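Local structure of pyocin S5 (Pseudomonas aeruginosa PAO1, 6THK) at residues T342-M345 and A346-A350; N357-S360 and S361-I365; A416-A419 and A420-Y423; G433-K436 and P437-V440. The protein is a bacteriocin imported into Pseudomonas aeruginosa, where, as a member of the channel-forming colicin family, it probably depolarises the cytoplasmic membrane by opening pores. The protein carries 1 engineered substitution. All blocks are in the same frame, centred on the assembly; numbering follows the deposited sequence.

All four contacts are local and lie in the pore-forming domain, at one end of an elongated, mostly helical chain. Interaction 1 sits within helix 340-353 and is largely buried, with a polar strip along one flank. The other three are helix starts, interactions 3 and 4 partly buried. Interaction 2, at the surface, opens helix 361-378 with a serine cap and a salt bridge; interaction 3 opens helix 419-431 with a weak aspartate cap backed by an apolar Ile417-Leu422 contact; interaction 4 opens helix 436-446 with an Asx turn and, on its buried side, an aromatic cluster. Interactions 2 and 4 touch through Ile365 and Phe439, 3 and 4 through Leu422 and Phe438; interaction 1 touches none.

Interaction 1: T342-M345 and A346-A350; sequences TSEM and ARQLA
Gln348 lays its CG and amide against the carboxylate of Glu344, one helical turn earlier. CG of Gln348 comes to 3.4 Å from Glu344 OE2, and the same oxygen takes a weak hydrogen bond from Gln348 NE2 at 3.2 Å, bent to 135° at the hydrogen. Carboxylate and amide are turned 55° from one another, so the groups meet at a slant rather than flat. Glu344 starts with CG opposite the backbone nitrogen (chi1 177°) and then folds at chi2, which brings its OE2 back over the following turn. The amide has a second hold at its other end, where OE1 accepts from Lys490. Beneath these side chains runs the ordinary i to i+4 pattern, with Gln348 N bonded to Glu344 O and Leu349 N to Met345 O, each at 2.9 Å.

Met345 lies on a different flank. Its chain turns at chi2 and again at chi3, and the terminal CE approaches Leu349 CB at 4.4 Å, a loose apolar contact. Both side chains also rest on Met476 of helix 468-481, while Ala346 faces Phe459. Ser343, buried against helix 272-338, bonds through OG to Tyr331 O, and the exposed Arg347 makes a cation-pi contact with the Tyr331 ring. Exposed Glu344 and Arg347 and partly exposed Gln348, set against buried Met345, Ala346 and Leu349, mark an amphipathic helix packed into the helical bundle of a colicin pore-forming domain.

Interaction 2: N357-S360 and S361-I365; sequences NIRS and SAEAI
Ser360 and Glu363 clasp one another at the start of helix 361-378, and hydrogen bonds make up most of this clasp. The serine OG, set between its own backbone nitrogen and carbonyl carbon (chi1 60°), accepts from Glu363 N at 3.3 Å and so acts as the N-cap. In the reverse direction, Ser360 OG gives a weak bond to Glu363 OE2, also 3.3 Å away. Closing the first turn, Ala364 N reaches Ser360 O at 3.1 Å in an almost straight bond of 178°.

The charged contact is looser. Arg359 NE and Glu363 OE1 form a salt bridge at 3.5 Å, a weak hydrogen bond although its N-H points well at the oxygen. OE1 stands at the edge of the guanidinium, in its plane, but the carboxylate is turned 75° from that plane. One carboxylate oxygen thus serves the arginine and the other the capping serine. Arg359 NH2 has its firmer partner in Ser367 OG, one turn beyond Glu363.

Packing completes the account: Arg359 NH2 lies 3.6 Å from Glu363 CB, and Glu363 C sits over one guanidinium face, offset toward its rim.

Next to Arg359 lies Glu485, a zinc ligand with His371 and Glu489. Around this helix start, Glu443 of helix 436-446 accepts from Ser361 N, while Ala364 and Ile365 rest against Phe439 of that helix. Arg359 pairs through its backbone with Met482, just beyond helix 468-481.

Interaction 3: A416-A419 and A420-Y423; sequences AIDA and ASLY
Asp418 is the N-cap of helix 419-431, and its side chain leans over the first turn. CB lies 4.0 Å from Ser421 CB, and CG comes closer to that same carbon. With CG swung opposite the backbone nitrogen (chi1 170°), the carboxylate extends toward the amides of the first turn: OD1 accepts a weak hydrogen bond from Ser421 N at 3.3 Å, while OD2 rests against Ser421 CB at 3.4 Å. The negative group at this helix start would be expected to interact favourably with the helix dipole. The hydroxyl of Ser421 has its partner elsewhere, in Lys441 of helix 436-446.

Ile417, just before the cap, sends CD1 to Leu422 CD2 at 3.7 Å, an i to i+5 contact, the hydrophobic staple that accompanies an N-cap. This pair spans the start of the helix on its apolar side, where both residues also touch Ile457 of helix 451-464. On another flank, Ala419 CB packs on Tyr423 CE2 at 3.9 Å, and Tyr423 OH is hydrogen-bonded to Thr461. Backbone bonding becomes regular here, as Tyr423 N meets Ala419 O at 2.9 Å with an N-H...O angle of 169°.

Interaction 4: G433-K436 and P437-V440; sequences GDWK and PFFV
The backbone turns into helix 436-446, within the sequence signature of channel-forming colicins, through two well-formed bonds, Phe439 N to Trp435 O at 3.0 Å and Val440 N to Lys436 O at 3.1 Å, with a weaker, bent one from Phe438 N to Trp435 O. Pro437, with no N-H to give, occupies the first turn, where the helical pattern needs none.

The ring of Pro437 is backed by the carboxylate of Asp434, whose OD1 lies 3.4 Å from Pro437 CD; the two side chains cross nearly at a right angle. The same OD1 accepts from Lys436 N at 3.1 Å, the donor above the carboxylate plane, in an Asx turn that leads into the helix. Lys436 bends back at its last two torsions and brings NZ to 3.5 Å from Asp434 OD1, a salt bridge. One oxygen is thus shared by a backbone amide, an ammonium group and the flank of a proline.

On the buried side, Trp435 and Phe438 point the same way, side by side, yet their rings form a T-shaped stack: the edge of the tryptophan six-membered ring meets the phenylalanine face, centroids 5.4 Å apart and planes at 85°. Trp435 CE3 also touches Phe438 CB at 3.7 Å. Trp435 CB packs on Phe439 CE2 at 3.8 Å.

The cluster spreads into neighbouring helices: Phe426 of helix 419-431 stacks edge-to-face with both Trp435 and Phe438, Phe368 of helix 361-378 does so with Trp435 and Phe439, and Val478 of helix 468-481 packs against Trp435 and Phe438.

Interaction 1: T342-M345 and A346-A350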
# COMPACT_ATOMS: atom_id res chain seq x y z
N THR A 342 -10.87 8.93 64.56
CA THR A 342 -11.87 8.33 63.65
C THR A 342 -11.21 8.00 62.31
O THR A 342 -11.39 6.89 61.80
CB THR A 342 -13.14 9.19 63.56
OG1 THR A 342 -13.61 9.46 64.89
CG2 THR A 342 -14.26 8.49 62.78
N SER A 343 -10.39 8.94 61.79
CA SER A 343 -9.63 8.78 60.55
C SER A 343 -8.61 7.65 60.61
O SER A 343 -8.40 6.94 59.61
CB SER A 343 -8.93 10.08 60.20
OG SER A 343 -8.66 10.05 58.81
N GLU A 344 -7.95 7.50 61.76
CA GLU A 344 -6.99 6.43 62.00
C GLU A 344 -7.77 5.10 62.03
O GLU A 344 -7.30 4.11 61.51
CB GLU A 344 -6.22 6.69 63.32
CG GLU A 344 -5.22 5.61 63.73
CD GLU A 344 -4.13 5.20 62.75
OE1 GLU A 344 -3.65 6.07 61.98
OE2 GLU A 344 -3.73 4.02 62.78
N MET A 345 -8.98 5.11 62.62
CA MET A 345 -9.83 3.91 62.66
C MET A 345 -10.30 3.53 61.24
O MET A 345 -10.29 2.35 60.91
CB MET A 345 -10.99 4.07 63.65
CG MET A 345 -11.83 2.80 63.81
SD MET A 345 -10.84 1.39 64.32
CE MET A 345 -11.37 0.16 63.11
N ALA A 346 -10.66 4.53 60.40
CA ALA A 346 -11.07 4.28 59.02
C ALA A 346 -9.85 3.71 58.25
O ALA A 346 -9.97 2.66 57.60
CB ALA A 346 -11.57 5.57 58.36
N ARG A 347 -8.67 4.35 58.41
CA ARG A 347 -7.44 3.90 57.75
C ARG A 347 -7.05 2.47 58.16
O ARG A 347 -6.62 1.70 57.30
CB ARG A 347 -6.29 4.88 57.98
CG ARG A 347 -5.12 4.66 57.04
CD ARG A 347 -3.99 5.61 57.35
NE ARG A 347 -4.32 7.01 57.07
CZ ARG A 347 -4.24 7.56 55.87
NH1 ARG A 347 -3.88 6.83 54.81
NH2 ARG A 347 -4.51 8.85 55.71
N GLN A 348 -7.20 2.12 59.44
CA GLN A 348 -6.90 0.76 59.91
C GLN A 348 -7.94 -0.22 59.37
O GLN A 348 -7.58 -1.37 59.08
CB GLN A 348 -6.83 0.70 61.43
CG GLN A 348 -5.50 1.20 62.00
CD GLN A 348 -5.30 0.70 63.40
OE1 GLN A 348 -5.30 -0.50 63.65
NE2 GLN A 348 -5.13 1.61 64.35
N LEU A 349 -9.22 0.23 59.22
CA LEU A 349 -10.27 -0.61 58.65
C LEU A 349 -9.92 -0.98 57.21
O LEU A 349 -9.91 -2.16 56.88
CB LEU A 349 -11.67 0.04 58.75
CG LEU A 349 -12.86 -0.82 58.29
CD1 LEU A 349 -13.09 -2.00 59.24
CD2 LEU A 349 -14.14 -0.00 58.22
N ALA A 350 -9.56 0.02 56.38
CA ALA A 350 -9.16 -0.14 54.98
C ALA A 350 -7.90 -0.98 54.77
O ALA A 350 -7.84 -1.79 53.82
CB ALA A 350 -8.99 1.22 54.33

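Interaction 2: N357-S360 and S361-I365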
# COMPACT_ATOMS: atom_id res chain seq x y z
N ASN A 357 -11.02 -11.61 52.47
CA ASN A 357 -12.37 -11.78 51.91
C ASN A 357 -13.38 -11.53 53.04
O ASN A 357 -13.00 -11.44 54.21
CB ASN A 357 -12.57 -13.18 51.33
CG ASN A 357 -11.74 -13.49 50.12
OD1 ASN A 357 -11.94 -12.94 49.03
ND2 ASN A 357 -10.83 -14.44 50.29
N ILE A 358 -14.67 -11.42 52.69
CA ILE A 358 -15.75 -11.20 53.64
C ILE A 358 -16.00 -12.50 54.42
O ILE A 358 -15.98 -13.58 53.82
CB ILE A 358 -16.98 -10.71 52.85
CG1 ILE A 358 -16.71 -9.29 52.34
CG2 ILE A 358 -18.29 -10.81 53.64
CD1 ILE A 358 -17.29 -8.96 51.01
N ARG A 359 -16.22 -12.40 55.73
CA ARG A 359 -16.50 -13.57 56.57
C ARG A 359 -17.94 -14.07 56.33
O ARG A 359 -18.68 -13.53 55.50
CB ARG A 359 -16.28 -13.26 58.05
CG ARG A 359 -14.86 -12.84 58.40
CD ARG A 359 -14.77 -12.27 59.79
NE ARG A 359 -14.79 -13.32 60.82
CZ ARG A 359 -14.99 -13.09 62.11
NH1 ARG A 359 -15.20 -11.86 62.56
NH2 ARG A 359 -15.00 -14.10 62.98
N SER A 360 -18.33 -15.13 57.04
CA SER A 360 -19.68 -15.66 56.93
C SER A 360 -20.53 -14.92 57.97
O SER A 360 -19.97 -14.38 58.93
CB SER A 360 -19.68 -17.16 57.20
OG SER A 360 -19.20 -17.41 58.51
N SER A 361 -21.86 -14.89 57.78
CA SER A 361 -22.78 -14.24 58.72
C SER A 361 -22.66 -14.88 60.10
O SER A 361 -22.60 -14.16 61.08
CB SER A 361 -24.21 -14.29 58.21
OG SER A 361 -24.74 -15.60 58.28
N ALA A 362 -22.53 -16.23 60.17
CA ALA A 362 -22.35 -17.00 61.40
C ALA A 362 -21.11 -16.54 62.20
O ALA A 362 -21.22 -16.28 63.40
CB ALA A 362 -22.24 -18.48 61.08
N GLU A 363 -19.95 -16.39 61.51
CA GLU A 363 -18.71 -15.92 62.12
C GLU A 363 -18.93 -14.52 62.71
O GLU A 363 -18.73 -14.32 63.91
CB GLU A 363 -17.54 -15.91 61.09
CG GLU A 363 -16.91 -17.27 60.79
CD GLU A 363 -15.76 -17.25 59.80
OE1 GLU A 363 -14.67 -16.74 60.15
OE2 GLU A 363 -15.93 -17.79 58.68
N ALA A 364 -19.42 -13.58 61.86
CA ALA A 364 -19.72 -12.19 62.19
C ALA A 364 -20.68 -12.06 63.36
O ALA A 364 -20.43 -11.25 64.25
CB ALA A 364 -20.28 -11.48 60.97
N ILE A 365 -21.78 -12.86 63.35
CA ILE A 365 -22.80 -12.90 64.41
C ILE A 365 -22.14 -13.33 65.73
O ILE A 365 -22.37 -12.68 66.74
CB ILE A 365 -24.04 -13.77 64.01
CG1 ILE A 365 -24.91 -13.05 62.96
CG2 ILE A 365 -24.89 -14.15 65.25
CD1 ILE A 365 -25.74 -13.96 62.05

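Interaction 3: A416-A419 and A420-Y423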
# COMPACT_ATOMS: atom_id res chain seq x y z
N ALA A 416 -22.59 -4.92 41.71
CA ALA A 416 -23.98 -4.48 41.71
C ALA A 416 -24.60 -4.50 43.11
O ALA A 416 -24.33 -5.41 43.88
CB ALA A 416 -24.80 -5.33 40.76
N ILE A 417 -25.39 -3.48 43.43
CA ILE A 417 -26.04 -3.40 44.75
C ILE A 417 -27.32 -2.54 44.78
O ILE A 417 -27.37 -1.50 44.13
CB ILE A 417 -24.99 -2.89 45.77
CG1 ILE A 417 -25.50 -2.91 47.21
CG2 ILE A 417 -24.51 -1.50 45.39
CD1 ILE A 417 -24.41 -2.71 48.24
N ASP A 418 -28.35 -2.96 45.53
CA ASP A 418 -29.53 -2.12 45.72
C ASP A 418 -29.18 -1.51 47.07
O ASP A 418 -29.32 -2.15 48.10
CB ASP A 418 -30.82 -2.94 45.82
CG ASP A 418 -32.01 -2.10 46.25
OD1 ASP A 418 -31.82 -0.91 46.54
OD2 ASP A 418 -33.15 -2.61 46.31
N ALA A 419 -28.73 -0.26 47.05
CA ALA A 419 -28.27 0.46 48.23
C ALA A 419 -29.38 0.68 49.24
O ALA A 419 -29.20 0.36 50.43
CB ALA A 419 -27.68 1.80 47.82
N ALA A 420 -30.53 1.19 48.77
CA ALA A 420 -31.72 1.45 49.58
C ALA A 420 -32.08 0.22 50.41
O ALA A 420 -32.36 0.36 51.59
CB ALA A 420 -32.88 1.88 48.69
N SER A 421 -31.96 -0.99 49.82
CA SER A 421 -32.24 -2.27 50.49
C SER A 421 -31.28 -2.50 51.63
O SER A 421 -31.71 -2.95 52.70
CB SER A 421 -32.17 -3.43 49.50
OG SER A 421 -32.58 -4.63 50.13
N LEU A 422 -30.01 -2.21 51.39
CA LEU A 422 -28.97 -2.40 52.37
C LEU A 422 -29.11 -1.47 53.56
O LEU A 422 -29.03 -1.89 54.70
CB LEU A 422 -27.61 -2.17 51.71
CG LEU A 422 -26.42 -2.38 52.64
CD1 LEU A 422 -26.61 -3.68 53.39
CD2 LEU A 422 -25.13 -2.39 51.84
N TYR A 423 -29.32 -0.20 53.27
CA TYR A 423 -29.47 0.82 54.29
C TYR A 423 -30.70 0.61 55.15
O TYR A 423 -30.68 0.89 56.34
CB TYR A 423 -29.40 2.20 53.67
CG TYR A 423 -28.04 2.44 53.09
CD1 TYR A 423 -26.91 2.09 53.80
CD2 TYR A 423 -27.89 2.98 51.83
CE1 TYR A 423 -25.65 2.29 53.27
CE2 TYR A 423 -26.64 3.17 51.29
CZ TYR A 423 -25.53 2.83 52.02
OH TYR A 423 -24.28 3.04 51.49

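Interaction 4: G433-K436 and P437-V440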
# COMPACT_ATOMS: atom_id res chain seq x y z
N GLY A 433 -32.46 -4.31 68.39
CA GLY A 433 -31.13 -4.69 68.85
C GLY A 433 -30.50 -5.74 67.96
O GLY A 433 -29.38 -6.16 68.21
N ASP A 434 -31.24 -6.20 66.93
CA ASP A 434 -30.87 -7.34 66.11
C ASP A 434 -30.06 -7.02 64.84
O ASP A 434 -30.57 -6.44 63.87
CB ASP A 434 -32.12 -8.19 65.76
CG ASP A 434 -31.83 -9.65 65.42
OD1 ASP A 434 -30.63 -10.05 65.45
OD2 ASP A 434 -32.78 -10.38 65.10
N TRP A 435 -28.84 -7.55 64.84
CA TRP A 435 -27.90 -7.41 63.73
C TRP A 435 -27.78 -8.69 62.90
O TRP A 435 -27.25 -8.67 61.80
CB TRP A 435 -26.54 -6.94 64.24
CG TRP A 435 -26.55 -5.49 64.62
CD1 TRP A 435 -26.73 -4.98 65.86
CD2 TRP A 435 -26.40 -4.38 63.74
NE1 TRP A 435 -26.70 -3.61 65.81
CE2 TRP A 435 -26.50 -3.22 64.52
CE3 TRP A 435 -26.20 -4.25 62.37
CZ2 TRP A 435 -26.39 -1.95 63.98
CZ3 TRP A 435 -26.09 -2.99 61.84
CH2 TRP A 435 -26.19 -1.86 62.64
N LYS A 436 -28.27 -9.81 63.44
CA LYS A 436 -28.26 -11.10 62.71
C LYS A 436 -28.86 -10.94 61.28
O LYS A 436 -28.18 -11.33 60.33
CB LYS A 436 -28.96 -12.23 63.51
CG LYS A 436 -28.33 -12.50 64.88
CD LYS A 436 -28.84 -13.80 65.54
CE LYS A 436 -30.18 -13.66 66.24
NZ LYS A 436 -30.07 -12.89 67.50
N PRO A 437 -30.03 -10.26 61.07
CA PRO A 437 -30.53 -10.08 59.69
C PRO A 437 -29.71 -9.09 58.85
O PRO A 437 -29.92 -8.99 57.65
CB PRO A 437 -31.98 -9.59 59.90
CG PRO A 437 -32.30 -9.91 61.34
CD PRO A 437 -31.00 -9.72 62.04
N PHE A 438 -28.90 -8.26 59.50
CA PHE A 438 -28.00 -7.40 58.75
C PHE A 438 -26.83 -8.17 58.14
O PHE A 438 -26.49 -7.99 56.98
CB PHE A 438 -27.44 -6.26 59.58
CG PHE A 438 -26.47 -5.42 58.82
CD1 PHE A 438 -26.91 -4.48 57.92
CD2 PHE A 438 -25.11 -5.60 58.97
CE1 PHE A 438 -26.02 -3.71 57.20
CE2 PHE A 438 -24.22 -4.84 58.26
CZ PHE A 438 -24.67 -3.90 57.37
N PHE A 439 -26.19 -8.98 58.98
CA PHE A 439 -25.04 -9.76 58.57
C PHE A 439 -25.43 -10.74 57.49
O PHE A 439 -24.68 -10.97 56.54
CB PHE A 439 -24.41 -10.48 59.77
CG PHE A 439 -23.74 -9.55 60.73
CD1 PHE A 439 -22.79 -8.65 60.29
CD2 PHE A 439 -24.06 -9.56 62.07
CE1 PHE A 439 -22.17 -7.78 61.16
CE2 PHE A 439 -23.45 -8.69 62.95
CZ PHE A 439 -22.50 -7.81 62.50
N VAL A 440 -26.62 -11.32 57.62
CA VAL A 440 -27.11 -12.25 56.62
C VAL A 440 -27.29 -11.53 55.30
O VAL A 440 -26.95 -12.06 54.25
CB VAL A 440 -28.46 -12.86 57.04
CG1 VAL A 440 -29.17 -13.43 55.83
CG2 VAL A 440 -28.25 -13.94 58.08